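Local coordinates for protein TSSL (Francisella novicida, PDB 4ACK) that probably forms part of the inner-membrane complex of the type VI secretion system, through which bacteria export virulence-related proteins, at residues A[8-13]-A[124-129]; A[55-60]-A[118-123]; A[64-69]-A[91-96]; A[36-41]-A[87-92]. All blocks are in the same frame, centred on the assembly; numbering follows the deposited sequence.

Contact 1 of 4, residues A[8-13]-A[124-129]; sequences EIILDI and ISLILH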
loop_
_atom_site.group_PDB
_atom_site.type_symbol
_atom_site.label_atom_id
_atom_site.label_comp_id
_atom_site.label_asym_id
_atom_site.label_seq_id
_atom_site.Cartn_x
_atom_site.Cartn_y
_atom_site.Cartn_z
ATOM N N GLU A 8 -3.370 -12.837 1.782
ATOM C CA GLU A 8 -2.942 -13.027 3.169
ATOM C C GLU A 8 -1.669 -12.268 3.416
ATOM O O GLU A 8 -1.485 -11.669 4.450
ATOM C CB GLU A 8 -2.706 -14.534 3.503
ATOM C CG GLU A 8 -3.976 -15.350 3.878
ATOM C CD GLU A 8 -3.626 -16.797 4.405
ATOM O OE1 GLU A 8 -2.582 -17.376 3.992
ATOM O OE2 GLU A 8 -4.408 -17.336 5.237
ATOM N N ILE A 9 -0.730 -12.345 2.509
ATOM C CA ILE A 9 0.444 -11.551 2.726
ATOM C C ILE A 9 0.116 -10.011 2.853
ATOM O O ILE A 9 0.674 -9.331 3.705
ATOM C CB ILE A 9 1.429 -11.805 1.651
ATOM C CG1 ILE A 9 1.888 -13.274 1.717
ATOM C CG2 ILE A 9 2.590 -10.829 1.776
ATOM C CD1 ILE A 9 2.956 -13.626 0.644
ATOM N N ILE A 10 -0.780 -9.492 2.018
ATOM C CA ILE A 10 -1.116 -8.063 2.019
ATOM C C ILE A 10 -1.757 -7.691 3.398
ATOM O O ILE A 10 -1.347 -6.726 4.026
ATOM C CB ILE A 10 -2.044 -7.724 0.815
ATOM C CG1 ILE A 10 -1.243 -7.848 -0.513
ATOM C CG2 ILE A 10 -2.784 -6.379 1.021
ATOM C CD1 ILE A 10 -2.178 -8.043 -1.766
ATOM N N LEU A 11 -2.714 -8.508 3.859
ATOM C CA LEU A 11 -3.237 -8.455 5.247
ATOM C C LEU A 11 -2.181 -8.514 6.309
ATOM O O LEU A 11 -2.223 -7.754 7.261
ATOM C CB LEU A 11 -4.263 -9.549 5.475
ATOM C CG LEU A 11 -5.500 -9.369 4.605
ATOM C CD1 LEU A 11 -6.501 -10.537 4.831
ATOM C CD2 LEU A 11 -6.164 -8.018 4.893
ATOM N N ASP A 12 -1.190 -9.367 6.131
ATOM C CA ASP A 12 -0.153 -9.451 7.134
ATOM C C ASP A 12 0.648 -8.134 7.257
ATOM O O ASP A 12 0.891 -7.649 8.382
ATOM C CB ASP A 12 0.767 -10.656 6.926
ATOM C CG ASP A 12 1.477 -11.075 8.204
ATOM O OD1 ASP A 12 0.839 -11.047 9.284
ATOM O OD2 ASP A 12 2.678 -11.430 8.130
ATOM N N ILE A 13 1.058 -7.593 6.110
ATOM C CA ILE A 13 1.694 -6.286 6.037
ATOM C C ILE A 13 0.797 -5.218 6.621
ATOM O O ILE A 13 1.232 -4.413 7.408
ATOM C CB ILE A 13 2.112 -5.948 4.595
ATOM C CG1 ILE A 13 3.259 -6.886 4.217
ATOM C CG2 ILE A 13 2.515 -4.484 4.486
ATOM C CD1 ILE A 13 3.420 -7.140 2.692
ATOM N N ILE A 124 -6.470 -1.987 -3.578
ATOM C CA ILE A 124 -6.829 -0.566 -3.439
ATOM C C ILE A 124 -7.916 -0.422 -2.377
ATOM O O ILE A 124 -7.816 0.411 -1.509
ATOM C CB ILE A 124 -7.313 0.115 -4.751
ATOM C CG1 ILE A 124 -6.249 0.025 -5.852
ATOM C CG2 ILE A 124 -7.712 1.610 -4.493
ATOM C CD1 ILE A 124 -4.940 0.645 -5.524
ATOM N N SER A 125 -8.972 -1.219 -2.483
ATOM C CA SER A 125 -10.084 -1.186 -1.500
ATOM C C SER A 125 -9.533 -1.312 -0.048
ATOM O O SER A 125 -9.874 -0.516 0.842
ATOM C CB SER A 125 -11.036 -2.352 -1.763
ATOM O OG SER A 125 -12.183 -2.202 -0.970
ATOM N N LEU A 126 -8.620 -2.254 0.149
ATOM C CA LEU A 126 -8.041 -2.454 1.465
ATOM C C LEU A 126 -7.297 -1.244 1.985
ATOM O O LEU A 126 -7.569 -0.810 3.091
ATOM C CB LEU A 126 -7.102 -3.697 1.515
ATOM C CG LEU A 126 -7.871 -5.063 1.464
ATOM C CD1 LEU A 126 -6.933 -6.204 1.120
ATOM C CD2 LEU A 126 -8.622 -5.400 2.752
ATOM N N ILE A 127 -6.337 -0.716 1.214
ATOM C CA ILE A 127 -5.592 0.453 1.685
ATOM C C ILE A 127 -6.540 1.627 1.934
ATOM O O ILE A 127 -6.361 2.309 2.941
ATOM C CB ILE A 127 -4.355 0.808 0.864
ATOM C CG1 ILE A 127 -4.729 1.310 -0.520
ATOM C CG2 ILE A 127 -3.421 -0.407 0.745
ATOM C CD1 ILE A 127 -3.621 2.161 -1.223
ATOM N N LEU A 128 -7.604 1.762 1.138
ATOM C CA LEU A 128 -8.562 2.857 1.305
ATOM C C LEU A 128 -9.488 2.657 2.550
ATOM O O LEU A 128 -9.922 3.645 3.167
ATOM C CB LEU A 128 -9.411 3.097 0.019
ATOM C CG LEU A 128 -8.673 3.665 -1.247
ATOM C CD1 LEU A 128 -9.603 3.751 -2.498
ATOM C CD2 LEU A 128 -8.071 5.031 -0.985
ATOM N N HIS A 129 -9.824 1.397 2.871
ATOM C CA HIS A 129 -10.559 1.090 4.084
ATOM C C HIS A 129 -9.704 1.191 5.285
ATOM O O HIS A 129 -10.232 1.358 6.360
ATOM C CB HIS A 129 -11.288 -0.268 4.029
ATOM C CG HIS A 129 -12.628 -0.156 3.378
ATOM N ND1 HIS A 129 -12.827 -0.386 2.031
ATOM C CD2 HIS A 129 -13.818 0.258 3.870
ATOM C CE1 HIS A 129 -14.098 -0.171 1.734
ATOM N NE2 HIS A 129 -14.717 0.239 2.832
#

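Contact 2 of 4, residues A[55-60]-A[118-123]; sequences ETVCKY and QICYQT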
loop_
_atom_site.group_PDB
_atom_site.type_symbol
_atom_site.label_atom_id
_atom_site.label_comp_id
_atom_site.label_asym_id
_atom_site.label_seq_id
_atom_site.Cartn_x
_atom_site.Cartn_y
_atom_site.Cartn_z
ATOM N N GLU A 55 4.752 -7.589 -15.043
ATOM C CA GLU A 55 5.417 -6.673 -14.156
ATOM C C GLU A 55 4.556 -5.503 -13.797
ATOM O O GLU A 55 4.591 -5.047 -12.638
ATOM C CB GLU A 55 6.700 -6.123 -14.815
ATOM C CG GLU A 55 7.786 -7.213 -15.058
ATOM C CD GLU A 55 9.124 -6.794 -14.483
ATOM O OE1 GLU A 55 9.117 -6.029 -13.471
ATOM O OE2 GLU A 55 10.166 -7.222 -15.038
ATOM N N THR A 56 3.812 -4.976 -14.768
ATOM C CA THR A 56 2.953 -3.788 -14.517
ATOM C C THR A 56 1.859 -4.126 -13.502
ATOM O O THR A 56 1.645 -3.406 -12.512
ATOM C CB THR A 56 2.308 -3.257 -15.831
ATOM O OG1 THR A 56 3.341 -2.877 -16.720
ATOM C CG2 THR A 56 1.368 -2.070 -15.597
ATOM N N VAL A 57 1.187 -5.256 -13.726
ATOM C CA VAL A 57 0.130 -5.728 -12.792
ATOM C C VAL A 57 0.716 -5.990 -11.379
ATOM O O VAL A 57 0.141 -5.567 -10.378
ATOM C CB VAL A 57 -0.649 -6.953 -13.355
ATOM C CG1 VAL A 57 -1.508 -7.582 -12.293
ATOM C CG2 VAL A 57 -1.497 -6.509 -14.585
ATOM N N CYS A 58 1.864 -6.633 -11.293
ATOM C CA CYS A 58 2.492 -6.857 -10.009
ATOM C C CYS A 58 2.761 -5.507 -9.324
ATOM O O CYS A 58 2.410 -5.318 -8.159
ATOM C CB CYS A 58 3.774 -7.645 -10.174
ATOM S SG CYS A 58 3.476 -9.361 -10.761
ATOM N N LYS A 59 3.357 -4.574 -10.064
ATOM C CA LYS A 59 3.498 -3.196 -9.535
ATOM C C LYS A 59 2.176 -2.555 -9.106
ATOM O O LYS A 59 2.116 -1.901 -8.073
ATOM C CB LYS A 59 4.247 -2.294 -10.520
ATOM C CG LYS A 59 4.210 -0.769 -10.149
ATOM C CD LYS A 59 5.114 0.026 -11.125
ATOM C CE LYS A 59 4.293 0.273 -12.448
ATOM N NZ LYS A 59 4.945 1.265 -13.259
ATOM N N TYR A 60 1.106 -2.734 -9.861
ATOM C CA TYR A 60 -0.123 -2.114 -9.466
ATOM C C TYR A 60 -0.669 -2.643 -8.131
ATOM O O TYR A 60 -1.534 -2.035 -7.493
ATOM C CB TYR A 60 -1.175 -2.282 -10.545
ATOM C CG TYR A 60 -1.019 -1.363 -11.748
ATOM C CD1 TYR A 60 0.123 -0.539 -11.911
ATOM C CD2 TYR A 60 -1.984 -1.368 -12.741
ATOM C CE1 TYR A 60 0.242 0.294 -12.989
ATOM C CE2 TYR A 60 -1.879 -0.533 -13.850
ATOM C CZ TYR A 60 -0.779 0.290 -13.962
ATOM O OH TYR A 60 -0.730 1.116 -15.059
ATOM N N GLN A 118 -8.809 -9.356 -10.051
ATOM C CA GLN A 118 -9.587 -8.843 -8.926
ATOM C C GLN A 118 -8.717 -8.355 -7.753
ATOM O O GLN A 118 -9.065 -7.406 -7.095
ATOM C CB GLN A 118 -10.535 -9.928 -8.403
ATOM C CG GLN A 118 -11.606 -9.365 -7.511
ATOM C CD GLN A 118 -12.677 -8.595 -8.308
ATOM O OE1 GLN A 118 -12.508 -8.255 -9.509
ATOM N NE2 GLN A 118 -13.786 -8.332 -7.651
ATOM N N ILE A 119 -7.590 -9.015 -7.526
ATOM C CA ILE A 119 -6.638 -8.582 -6.512
ATOM C C ILE A 119 -6.153 -7.069 -6.631
ATOM O O ILE A 119 -5.800 -6.435 -5.601
ATOM C CB ILE A 119 -5.450 -9.562 -6.390
ATOM C CG1 ILE A 119 -4.589 -9.183 -5.175
ATOM C CG2 ILE A 119 -4.608 -9.640 -7.710
ATOM C CD1 ILE A 119 -3.603 -10.232 -4.724
ATOM N N CYS A 120 -6.100 -6.535 -7.870
ATOM C CA CYS A 120 -5.780 -5.082 -8.074
ATOM C C CYS A 120 -6.760 -4.201 -7.323
ATOM O O CYS A 120 -6.339 -3.369 -6.541
ATOM C CB CYS A 120 -5.778 -4.701 -9.559
ATOM S SG CYS A 120 -4.378 -5.423 -10.390
ATOM N N TYR A 121 -8.060 -4.414 -7.562
ATOM C CA TYR A 121 -9.130 -3.681 -6.898
ATOM C C TYR A 121 -9.239 -3.905 -5.370
ATOM O O TYR A 121 -9.705 -2.981 -4.624
ATOM C CB TYR A 121 -10.469 -3.999 -7.577
ATOM C CG TYR A 121 -10.392 -3.816 -9.096
ATOM C CD1 TYR A 121 -9.945 -4.845 -9.924
ATOM C CD2 TYR A 121 -10.724 -2.582 -9.702
ATOM C CE1 TYR A 121 -9.856 -4.685 -11.361
ATOM C CE2 TYR A 121 -10.623 -2.395 -11.129
ATOM C CZ TYR A 121 -10.178 -3.452 -11.946
ATOM O OH TYR A 121 -10.029 -3.263 -13.346
ATOM N N GLN A 122 -8.911 -5.142 -4.913
ATOM C CA GLN A 122 -9.021 -5.524 -3.513
ATOM C C GLN A 122 -7.892 -4.869 -2.764
ATOM O O GLN A 122 -8.048 -4.471 -1.630
ATOM C CB GLN A 122 -8.883 -7.068 -3.323
ATOM C CG GLN A 122 -10.033 -7.873 -3.986
ATOM C CD GLN A 122 -9.856 -9.415 -3.883
ATOM O OE1 GLN A 122 -8.829 -9.984 -4.300
ATOM N NE2 GLN A 122 -10.881 -10.087 -3.342
ATOM N N THR A 123 -6.721 -4.828 -3.374
ATOM C CA THR A 123 -5.614 -4.171 -2.750
ATOM C C THR A 123 -5.898 -2.652 -2.556
ATOM O O THR A 123 -5.659 -2.124 -1.450
ATOM C CB THR A 123 -4.374 -4.421 -3.532
ATOM O OG1 THR A 123 -4.165 -5.844 -3.565
ATOM C CG2 THR A 123 -3.204 -3.744 -2.859
HETATM O O HOH W 1 -4.109 -2.250 -7.967
#

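Contact 3 of 4, residues A[64-69]-A[91-96]; sequences PLLAYV and LEYYDR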
loop_
_atom_site.group_PDB
_atom_site.type_symbol
_atom_site.label_atom_id
_atom_site.label_comp_id
_atom_site.label_asym_id
_atom_site.label_seq_id
_atom_site.Cartn_x
_atom_site.Cartn_y
_atom_site.Cartn_z
ATOM N N PRO A 64 0.964 0.301 -4.261
ATOM C CA PRO A 64 0.080 0.976 -3.358
ATOM C C PRO A 64 0.204 0.485 -1.921
ATOM O O PRO A 64 -0.101 1.238 -1.004
ATOM C CB PRO A 64 -1.321 0.621 -3.888
ATOM C CG PRO A 64 -1.085 0.383 -5.392
ATOM C CD PRO A 64 0.254 -0.293 -5.406
ATOM N N LEU A 65 0.554 -0.794 -1.721
ATOM C CA LEU A 65 0.697 -1.316 -0.377
ATOM C C LEU A 65 1.896 -0.694 0.239
ATOM O O LEU A 65 1.853 -0.309 1.402
ATOM C CB LEU A 65 0.819 -2.863 -0.378
ATOM C CG LEU A 65 1.122 -3.487 0.973
ATOM C CD1 LEU A 65 -0.124 -3.213 1.834
ATOM C CD2 LEU A 65 1.372 -5.005 0.758
ATOM N N LEU A 66 2.980 -0.570 -0.509
ATOM C CA LEU A 66 4.161 0.143 -0.004
ATOM C C LEU A 66 3.933 1.620 0.322
ATOM O O LEU A 66 4.532 2.168 1.290
ATOM C CB LEU A 66 5.291 0.118 -1.009
ATOM C CG LEU A 66 5.723 -1.239 -1.559
ATOM C CD1 LEU A 66 6.949 -1.074 -2.458
ATOM C CD2 LEU A 66 5.992 -2.251 -0.468
ATOM N N ALA A 67 3.178 2.291 -0.542
ATOM C CA ALA A 67 2.815 3.676 -0.332
ATOM C C ALA A 67 1.926 3.831 0.918
ATOM O O ALA A 67 2.045 4.824 1.653
ATOM C CB ALA A 67 2.074 4.203 -1.544
ATOM N N TYR A 68 1.009 2.884 1.137
ATOM C CA TYR A 68 0.220 2.882 2.329
ATOM C C TYR A 68 1.141 2.746 3.602
ATOM O O TYR A 68 1.013 3.531 4.571
ATOM C CB TYR A 68 -0.842 1.801 2.258
ATOM C CG TYR A 68 -1.422 1.423 3.618
ATOM C CD1 TYR A 68 -0.792 0.440 4.446
ATOM C CD2 TYR A 68 -2.501 2.117 4.135
ATOM C CE1 TYR A 68 -1.291 0.137 5.752
ATOM C CE2 TYR A 68 -3.025 1.839 5.412
ATOM C CZ TYR A 68 -2.433 0.838 6.213
ATOM O OH TYR A 68 -3.012 0.590 7.437
ATOM N N VAL A 69 2.067 1.773 3.587
ATOM C CA VAL A 69 2.970 1.563 4.711
ATOM C C VAL A 69 3.835 2.824 4.939
ATOM O O VAL A 69 3.917 3.336 6.070
ATOM C CB VAL A 69 3.904 0.373 4.512
ATOM C CG1 VAL A 69 4.889 0.321 5.672
ATOM C CG2 VAL A 69 3.105 -0.957 4.439
ATOM N N LEU A 91 10.288 3.746 -2.545
ATOM C CA LEU A 91 11.505 4.177 -3.229
ATOM C C LEU A 91 12.524 3.023 -3.435
ATOM O O LEU A 91 13.109 2.885 -4.509
ATOM C CB LEU A 91 12.165 5.331 -2.460
ATOM C CG LEU A 91 13.324 6.090 -3.111
ATOM C CD1 LEU A 91 13.035 6.589 -4.539
ATOM C CD2 LEU A 91 13.712 7.290 -2.215
ATOM N N GLU A 92 12.753 2.219 -2.388
ATOM C CA GLU A 92 13.647 1.055 -2.475
ATOM C C GLU A 92 13.191 0.083 -3.594
ATOM O O GLU A 92 14.003 -0.438 -4.344
ATOM C CB GLU A 92 13.630 0.338 -1.132
ATOM C CG GLU A 92 14.791 -0.570 -0.885
ATOM C CD GLU A 92 14.579 -1.456 0.332
ATOM O OE1 GLU A 92 14.255 -0.919 1.422
ATOM O OE2 GLU A 92 14.745 -2.701 0.189
ATOM N N TYR A 93 11.887 -0.128 -3.709
ATOM C CA TYR A 93 11.335 -1.162 -4.574
ATOM C C TYR A 93 10.958 -0.741 -5.987
ATOM O O TYR A 93 10.969 -1.584 -6.891
ATOM C CB TYR A 93 10.120 -1.768 -3.907
ATOM C CG TYR A 93 10.529 -2.720 -2.844
ATOM C CD1 TYR A 93 10.985 -4.005 -3.171
ATOM C CD2 TYR A 93 10.518 -2.340 -1.511
ATOM C CE1 TYR A 93 11.388 -4.887 -2.182
ATOM C CE2 TYR A 93 10.912 -3.223 -0.518
ATOM C CZ TYR A 93 11.352 -4.481 -0.860
ATOM O OH TYR A 93 11.740 -5.347 0.132
ATOM N N TYR A 94 10.617 0.547 -6.156
ATOM C CA TYR A 94 9.980 1.023 -7.366
ATOM C C TYR A 94 10.537 2.358 -7.842
ATOM O O TYR A 94 10.042 2.975 -8.790
ATOM C CB TYR A 94 8.465 1.082 -7.166
ATOM C CG TYR A 94 7.870 -0.291 -7.300
ATOM C CD1 TYR A 94 7.962 -1.006 -8.521
ATOM C CD2 TYR A 94 7.289 -0.917 -6.202
ATOM C CE1 TYR A 94 7.450 -2.305 -8.639
ATOM C CE2 TYR A 94 6.776 -2.192 -6.297
ATOM C CZ TYR A 94 6.851 -2.886 -7.515
ATOM O OH TYR A 94 6.332 -4.158 -7.573
ATOM N N ASP A 95 11.563 2.791 -7.135
ATOM C CA ASP A 95 12.382 3.903 -7.531
ATOM C C ASP A 95 11.605 5.184 -7.709
ATOM O O ASP A 95 11.937 5.985 -8.574
ATOM C CB ASP A 95 13.149 3.577 -8.821
ATOM C CG ASP A 95 14.576 4.106 -8.776
ATOM O OD1 ASP A 95 15.383 3.489 -8.028
ATOM O OD2 ASP A 95 14.873 5.148 -9.431
ATOM N N ARG A 96 10.557 5.377 -6.921
ATOM C CA ARG A 96 9.834 6.634 -6.963
ATOM C C ARG A 96 9.265 6.915 -5.589
ATOM O O ARG A 96 9.198 6.008 -4.737
ATOM C CB ARG A 96 8.775 6.647 -8.059
ATOM C CG ARG A 96 7.633 5.641 -7.861
ATOM C CD ARG A 96 6.845 5.479 -9.154
ATOM N NE ARG A 96 6.184 6.717 -9.519
ATOM C CZ ARG A 96 5.612 6.957 -10.689
ATOM N NH1 ARG A 96 5.632 6.054 -11.654
ATOM N NH2 ARG A 96 5.030 8.118 -10.896
#

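Contact 4 of 4, residues A[36-41]-A[87-92]; sequences NNIRKS and SLLQLE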
loop_
_atom_site.group_PDB
_atom_site.type_symbol
_atom_site.label_atom_id
_atom_site.label_comp_id
_atom_site.label_asym_id
_atom_site.label_seq_id
_atom_site.Cartn_x
_atom_site.Cartn_y
_atom_site.Cartn_z
ATOM N N ASN A 36 11.967 -5.059 8.520
ATOM C CA ASN A 36 12.634 -6.261 7.953
ATOM C C ASN A 36 11.649 -7.389 7.602
ATOM O O ASN A 36 11.791 -8.053 6.561
ATOM C CB ASN A 36 13.714 -6.797 8.909
ATOM C CG ASN A 36 14.546 -7.955 8.312
ATOM O OD1 ASN A 36 15.245 -7.787 7.320
ATOM N ND2 ASN A 36 14.497 -9.123 8.965
ATOM N N ASN A 37 10.671 -7.604 8.475
ATOM C CA ASN A 37 9.610 -8.546 8.235
ATOM C C ASN A 37 8.788 -8.144 7.002
ATOM O O ASN A 37 8.579 -8.947 6.097
ATOM C CB ASN A 37 8.674 -8.617 9.419
ATOM C CG ASN A 37 8.968 -9.817 10.314
ATOM O OD1 ASN A 37 10.132 -10.090 10.683
ATOM N ND2 ASN A 37 7.905 -10.537 10.682
ATOM N N ILE A 38 8.360 -6.879 6.983
ATOM C CA ILE A 38 7.675 -6.312 5.837
ATOM C C ILE A 38 8.439 -6.579 4.532
ATOM O O ILE A 38 7.876 -7.109 3.592
ATOM C CB ILE A 38 7.303 -4.841 6.074
ATOM C CG1 ILE A 38 6.007 -4.821 6.948
ATOM C CG2 ILE A 38 7.122 -4.116 4.707
ATOM C CD1 ILE A 38 5.638 -3.479 7.577
ATOM N N ARG A 39 9.738 -6.324 4.519
ATOM C CA ARG A 39 10.516 -6.555 3.326
ATOM C C ARG A 39 10.630 -8.027 2.884
ATOM O O ARG A 39 10.653 -8.322 1.665
ATOM C CB ARG A 39 11.884 -5.917 3.436
ATOM C CG ARG A 39 11.759 -4.389 3.483
ATOM C CD ARG A 39 13.048 -3.745 3.903
ATOM N NE ARG A 39 14.016 -3.757 2.820
ATOM C CZ ARG A 39 15.106 -4.506 2.818
ATOM N NH1 ARG A 39 15.360 -5.296 3.851
ATOM N NH2 ARG A 39 15.925 -4.470 1.780
ATOM N N LYS A 40 10.677 -8.929 3.867
ATOM C CA LYS A 40 10.559 -10.358 3.627
ATOM C C LYS A 40 9.189 -10.705 3.025
ATOM O O LYS A 40 9.122 -11.443 2.046
ATOM C CB LYS A 40 10.833 -11.156 4.899
ATOM C CG LYS A 40 12.307 -11.206 5.243
ATOM C CD LYS A 40 12.515 -11.734 6.645
ATOM C CE LYS A 40 11.924 -13.123 6.767
ATOM N NZ LYS A 40 11.564 -13.420 8.178
ATOM N N SER A 41 8.118 -10.202 3.613
ATOM C CA SER A 41 6.787 -10.367 3.060
ATOM C C SER A 41 6.621 -9.810 1.605
ATOM O O SER A 41 5.955 -10.418 0.782
ATOM C CB SER A 41 5.785 -9.708 3.980
ATOM O OG SER A 41 5.569 -10.549 5.078
ATOM N N SER A 87 13.353 4.855 5.946
ATOM C CA SER A 87 13.591 5.026 4.530
ATOM C C SER A 87 12.378 4.439 3.708
ATOM O O SER A 87 11.873 3.340 4.006
ATOM C CB SER A 87 14.910 4.368 4.181
ATOM O OG SER A 87 15.455 5.016 3.039
ATOM N N LEU A 88 11.896 5.191 2.723
ATOM C CA LEU A 88 10.708 4.831 1.978
ATOM C C LEU A 88 10.827 3.457 1.246
ATOM O O LEU A 88 11.723 3.201 0.446
ATOM C CB LEU A 88 10.330 5.965 0.994
ATOM C CG LEU A 88 9.967 7.376 1.503
ATOM C CD1 LEU A 88 9.446 8.299 0.353
ATOM C CD2 LEU A 88 8.943 7.358 2.616
ATOM N N LEU A 89 9.895 2.574 1.536
ATOM C CA LEU A 89 9.798 1.310 0.807
ATOM C C LEU A 89 9.452 1.528 -0.675
ATOM O O LEU A 89 9.983 0.863 -1.576
ATOM C CB LEU A 89 8.711 0.489 1.454
ATOM C CG LEU A 89 9.124 -0.019 2.839
ATOM C CD1 LEU A 89 7.984 -0.768 3.460
ATOM C CD2 LEU A 89 10.315 -0.919 2.678
ATOM N N GLN A 90 8.575 2.482 -0.934
ATOM C CA GLN A 90 8.113 2.660 -2.306
ATOM C C GLN A 90 9.330 3.064 -3.178
ATOM O O GLN A 90 9.393 2.750 -4.383
ATOM C CB GLN A 90 6.955 3.678 -2.370
ATOM C CG GLN A 90 7.417 5.122 -2.275
ATOM C CD GLN A 90 6.275 6.040 -2.038
ATOM O OE1 GLN A 90 5.915 6.823 -2.918
ATOM N NE2 GLN A 90 5.643 5.926 -0.850
ATOM N N LEU A 91 10.288 3.746 -2.545
ATOM C CA LEU A 91 11.505 4.177 -3.229
ATOM C C LEU A 91 12.524 3.023 -3.435
ATOM O O LEU A 91 13.109 2.885 -4.509
ATOM C CB LEU A 91 12.165 5.331 -2.460
ATOM C CG LEU A 91 13.324 6.090 -3.111
ATOM C CD1 LEU A 91 13.035 6.589 -4.539
ATOM C CD2 LEU A 91 13.712 7.290 -2.215
ATOM N N GLU A 92 12.753 2.219 -2.388
ATOM C CA GLU A 92 13.647 1.055 -2.475
ATOM C C GLU A 92 13.191 0.083 -3.594
ATOM O O GLU A 92 14.003 -0.438 -4.344
ATOM C CB GLU A 92 13.630 0.338 -1.132
ATOM C CG GLU A 92 14.791 -0.570 -0.885
ATOM C CD GLU A 92 14.579 -1.456 0.332
ATOM O OE1 GLU A 92 14.255 -0.919 1.422
ATOM O OE2 GLU A 92 14.745 -2.701 0.189
#

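Contact 1 of 4, residues A[8-13]-A[124-129]
L126 reaches across to I10 and L11, a small apolar bridge within the all-helical fold of this DotU domain that joins helix 118-129 to the N-terminal helix 4-20. The L126 side chain leaves its backbone toward the other helix, with CG anti to its own carbonyl carbon (chi1 -72°). Neither CB nor CG touches the opposite segment, and the contact is left to the two methyls of the fork. L126 CD1 meets CG2 of I10 at 4.2 Å; I10 is buried and also packs on L45 of helix 30-52. The other branch, L126 CD2, comes 4.2 Å from CD2 of L11, the two side chains crossing at about a right angle; L11 is the exposed member. The backbones stay well apart here, with 8.6 Å between the CA atoms of L11 and L126. One turn on, H129 folds back on its own helix: its ND1 donates to S125 O at 3.2 Å from above the carbonyl plane, while H129 N bonds to the same oxygen.

Contact 2 of 4, residues A[55-60]-A[118-123]
Between segments 55-60 and 118-123 the backbones come nearest at Y60 and C120, whose CA atoms lie 6.5 Å apart. The thiol of C120 fills the gap. With SG anti to the carbonyl carbon (chi1 -70°), C120 SG lies 4.1 Å from CG1 of V57 and 4.5 Å from CB of Y60, meeting two residues about one turn apart on helix 55-79. I61 and I110 also pack on C120, giving the sulfur largely aliphatic company. The Y60 ring leads away from this point: T56 CG2 sits over one of its faces, 3.5 Å above the plane and offset toward the ring rim, and the tyrosine OH is hydrogen-bonded to N109 of helix 99-112. No direct hydrogen bond joins the segments, but a water does, donating to Y60 O at 2.6 Å and to C120 O at 2.9 Å. The carbonyl of Y60 would normally receive the amide of the residue four places on, which here is P64 and has no N-H; the water supplies a donor in its place. On the other helix T123 turns its hydroxyl back to I119 O, with 2.7 Å from OG1 to that oxygen, and its OG1 and N reach the carbonyl from opposite faces. The chemistry is thus that of a buried, mostly apolar seam in which the cysteine acts as a packing group and one water satisfies a main-chain carbonyl beside a proline kink.

Contact 3 of 4, residues A[64-69]-A[91-96]
A single leucine methyl set between two consecutive tyrosines makes this apolar contact, in which L66, near the proline kink of helix 55-79, meets Y93 and Y94 of the short helix 89-94. L66 points toward its partners, and its chain is drawn out to CD1 by a second torsion near trans (chi2 -175°). L66 CD1 lies 3.6 Å from Y93 CB, at the root of the side chain. It also reaches Y94, where L66 CD1 stands at the ring edge, near the ring plane, 3.8 Å from Y94 CD2. Just beyond the tyrosines D95 leaves helical geometry with positive phi, so the pair sits where the chain turns off the helix. The hydroxyl of Y94 is tied to Q46 of helix 30-52, which anchors the far end of the ring. Around the contact, I42 of helix 30-52 packs on both L66 and Y93, while K59, V62 and F63 of helix 55-79 flank Y94; the short helix is thereby wedged against two long ones.

Contact 4 of 4, residues A[36-41]-A[87-92]
R39 and E92 form a salt bridge in which the arginine approaches side-on, NE and NH2 both gripping one oxygen. R39 NE meets the syn lone pair of E92 OE2 at 2.9 Å, while R39 NH2, 2.7 Å from OE2, comes on the syn side but tilted out of the carboxylate plane; a weak third bond runs from NE to OE1. OE2 lies in the guanidinium plane, but the carboxylate plane is turned 48° from it. A bend at chi3 (75°) in R39 swings the guanidinium to the glutamate. On the inner side of the salt bridge, the two methyls of L89 divide the aliphatic work: CD1 lies 3.7 Å from CG2 of I38, and CD2 is 3.8 Å from CG of R39. Farther out, D70 of helix 55-79 accepts from the backbone N of L89 and of Q90, fixing the start of helix 89-94. Inward, I38 packs against T16 and T17 of helix 4-20 and L89 against V69 of helix 55-79.

Contact 2 is the buried one of the four; contacts 1, 3 and 4 are partly buried, and contacts 1 and 4 each include one exposed touching residue. Contacts 1 and 2 share helix 118-129 and touch through I10, which packs on T123 and I119. Contacts 3 and 4 share helix 89-94, with centres about 8 Å apart, and together fasten it to helices 55-79 and 30-52. Contacts 1 to 3 join their segments by apolar packing, with one water bridging carbonyls in contact 2; contact 4 alone adds a salt bridge, at E92 on the surface. Contacts 1 and 3 meet through I13 and I127 against helix 55-79, whereas contacts 2 and 4 do not touch, their nearest atoms being about 8 Å apart.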